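Local coordinates for tyrosine--tRNA ligase, mitochondrial (PDB 5IHX), which probably joins tyrosine to its cognate tRNA in mitochondria at the expense of ATP, as an aminoacyl-tRNA synthetase of the first class, at residues Thr332-Pro335 and Ile336-Ser340. Residues are numbered along the deposited sequence; the frame is centred on the assembly and turned at random.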
ATOM      1  N   THR A 332     -21.730  26.666  20.483  1.00 27.70           N
ATOM      2  CA  THR A 332     -22.761  26.401  21.490  1.00 22.16           C
ATOM      3  C   THR A 332     -24.064  25.927  20.859  1.00 25.61           C
ATOM      4  O   THR A 332     -24.257  26.033  19.647  1.00 23.95           O
ATOM      5  CB  THR A 332     -23.063  27.653  22.347  1.00 27.04           C
ATOM      6  OG1 THR A 332     -24.059  28.456  21.699  1.00 27.33           O
ATOM      7  CG2 THR A 332     -21.804  28.485  22.577  1.00 24.09           C
ATOM      8  N   PHE A 333     -24.949  25.400  21.706  1.00 24.95           N
ATOM      9  CA  PHE A 333     -26.296  24.991  21.301  1.00 26.98           C
ATOM     10  C   PHE A 333     -27.322  26.078  21.630  1.00 28.42           C
ATOM     11  O   PHE A 333     -28.528  25.839  21.568  1.00 32.15           O
ATOM     12  CB  PHE A 333     -26.690  23.678  21.994  1.00 29.46           C
ATOM     13  CG  PHE A 333     -26.146  22.431  21.330  1.00 33.81           C
ATOM     14  CD1 PHE A 333     -26.505  21.179  21.809  1.00 36.86           C
ATOM     15  CD2 PHE A 333     -25.272  22.501  20.253  1.00 23.31           C
ATOM     16  CE1 PHE A 333     -26.017  20.026  21.222  1.00 32.46           C
ATOM     17  CE2 PHE A 333     -24.783  21.348  19.661  1.00 26.34           C
ATOM     18  CZ  PHE A 333     -25.157  20.110  20.146  1.00 29.05           C
ATOM     19  N   LEU A 334     -26.840  27.266  21.984  1.00 26.58           N
ATOM     20  CA  LEU A 334     -27.716  28.390  22.299  1.00 28.49           C
ATOM     21  C   LEU A 334     -28.626  28.708  21.112  1.00 28.59           C
ATOM     22  O   LEU A 334     -28.142  28.840  19.988  1.00 29.73           O
ATOM     23  CB  LEU A 334     -26.899  29.629  22.671  1.00 24.22           C
ATOM     24  CG  LEU A 334     -26.226  29.652  24.045  1.00 30.22           C
ATOM     25  CD1 LEU A 334     -25.228  30.792  24.110  1.00 25.99           C
ATOM     26  CD2 LEU A 334     -27.256  29.791  25.160  1.00 29.68           C
ATOM     27  N   PRO A 335     -29.949  28.807  21.352  1.00 35.67           N
ATOM     28  CA  PRO A 335     -30.861  29.193  20.267  1.00 37.17           C
ATOM     29  C   PRO A 335     -30.501  30.543  19.653  1.00 32.50           C
ATOM     30  O   PRO A 335     -29.962  31.406  20.349  1.00 29.10           O
ATOM     31  CB  PRO A 335     -32.228  29.263  20.957  1.00 33.03           C
ATOM     32  CG  PRO A 335     -32.101  28.401  22.157  1.00 31.78           C
ATOM     33  CD  PRO A 335     -30.677  28.529  22.604  1.00 35.45           C
ATOM     34  N   ILE A 336     -30.784  30.712  18.365  1.00 32.95           N
ATOM     35  CA  ILE A 336     -30.470  31.955  17.667  1.00 37.33           C
ATOM     36  C   ILE A 336     -31.151  33.163  18.322  1.00 38.93           C
ATOM     37  O   ILE A 336     -30.523  34.208  18.482  1.00 38.52           O
ATOM     38  CB  ILE A 336     -30.868  31.877  16.173  1.00 37.80           C
ATOM     39  CG1 ILE A 336     -30.045  30.805  15.449  1.00 42.78           C
ATOM     40  CG2 ILE A 336     -30.722  33.241  15.492  1.00 41.77           C
ATOM     41  CD1 ILE A 336     -28.555  31.092  15.365  1.00 45.51           C
ATOM     42  N   PRO A 337     -32.440  33.032  18.696  1.00 34.97           N
ATOM     43  CA  PRO A 337     -33.094  34.146  19.395  1.00 37.08           C
ATOM     44  C   PRO A 337     -32.348  34.571  20.657  1.00 35.23           C
ATOM     45  O   PRO A 337     -32.230  35.765  20.930  1.00 39.45           O
ATOM     46  CB  PRO A 337     -34.474  33.582  19.741  1.00 37.80           C
ATOM     47  CG  PRO A 337     -34.725  32.556  18.706  1.00 45.96           C
ATOM     48  CD  PRO A 337     -33.390  31.943  18.406  1.00 41.87           C
ATOM     49  N   GLU A 338     -31.858  33.598  21.418  1.00 32.74           N
ATOM     50  CA  GLU A 338     -31.115  33.891  22.637  1.00 31.21           C
ATOM     51  C   GLU A 338     -29.791  34.576  22.303  1.00 30.49           C
ATOM     52  O   GLU A 338     -29.334  35.449  23.034  1.00 30.24           O
ATOM     53  CB  GLU A 338     -30.867  32.608  23.435  1.00 35.77           C
ATOM     54  CG  GLU A 338     -30.102  32.809  24.737  1.00 52.91           C
ATOM     55  CD  GLU A 338     -30.843  33.687  25.728  1.00 68.46           C
ATOM     56  OE1 GLU A 338     -32.074  33.847  25.584  1.00 73.68           O
ATOM     57  OE2 GLU A 338     -30.191  34.215  26.655  1.00 73.57           O
ATOM     58  N   ILE A 339     -29.180  34.180  21.192  1.00 28.33           N
ATOM     59  CA  ILE A 339     -27.939  34.804  20.751  1.00 29.77           C
ATOM     60  C   ILE A 339     -28.198  36.253  20.339  1.00 30.56           C
ATOM     61  O   ILE A 339     -27.390  37.135  20.611  1.00 34.47           O
ATOM     62  CB  ILE A 339     -27.299  34.014  19.587  1.00 28.33           C
ATOM     63  CG1 ILE A 339     -26.723  32.698  20.121  1.00 32.46           C
ATOM     64  CG2 ILE A 339     -26.206  34.840  18.892  1.00 27.60           C
ATOM     65  CD1 ILE A 339     -26.136  31.781  19.059  1.00 29.18           C
ATOM     66  N   SER A 340     -29.334  36.493  19.694  1.00 31.53           N
ATOM     67  CA  SER A 340     -29.721  37.846  19.311  1.00 32.98           C
ATOM     68  C   SER A 340     -29.901  38.716  20.550  1.00 31.04           C
ATOM     69  O   SER A 340     -29.435  39.854  20.598  1.00 32.81           O
ATOM     70  CB  SER A 340     -31.008  37.825  18.487  1.00 33.38           C
ATOM     71  OG  SER A 340     -30.823  37.110  17.278  1.00 50.05           O
TER
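Pro335 O receives the backbone N of Ile339 at 3.0 Å. The donor lies in the carbonyl plane, and the N-H...O angle is 150°. This bond begins the first turn of helix 336-348, with Pro335 at the N-cap position. The cap residue is a proline, so the cap has no polar side chain of its own. Pro337 sits in the first turn, where its lack of an N-H costs no helical bond. Ile336 O, the next carbonyl after that of Pro335, takes two donors, Ser340 N at 2.8 Å and Ser340 OG at 3.2 Å. The hydroxyl approaches from above the carbonyl plane. Before the helix, Thr332 OG1 accepts from Leu334 N at 3.0 Å, which makes an ST turn.

Apolar contacts join the link to the first turn of the helix. Leu334 CB meets Ile339 CG1 at 4.0 Å. CG1 of Ile339 stands anti to its own carbonyl carbon (chi1 -72°), and CD1 reaches back to 3.7 Å from Leu334 O. Pro335 CB touches Pro337 CD at 3.9 Å. Glu338 runs alongside the Pro335 ring, its CG meets Leu334 CD2, and a bend at chi2 (63°) leads the carboxylate away.

Residues 332-335 are the short link between helices 321-331 and 336-348, probably in the helical domain that follows the catalytic nucleotide-binding fold. Ile339 and Leu334 rest on Leu328 of the former helix. Arg44 of helix 37-44 bonds Leu334 O and touches Ile336 and Ile339. Thr332 and Leu334 also touch helix 354-368, while Phe333 turns the other way to meet the rings of Trp92, on helix 84-95, and Tyr150, on helix 126-153.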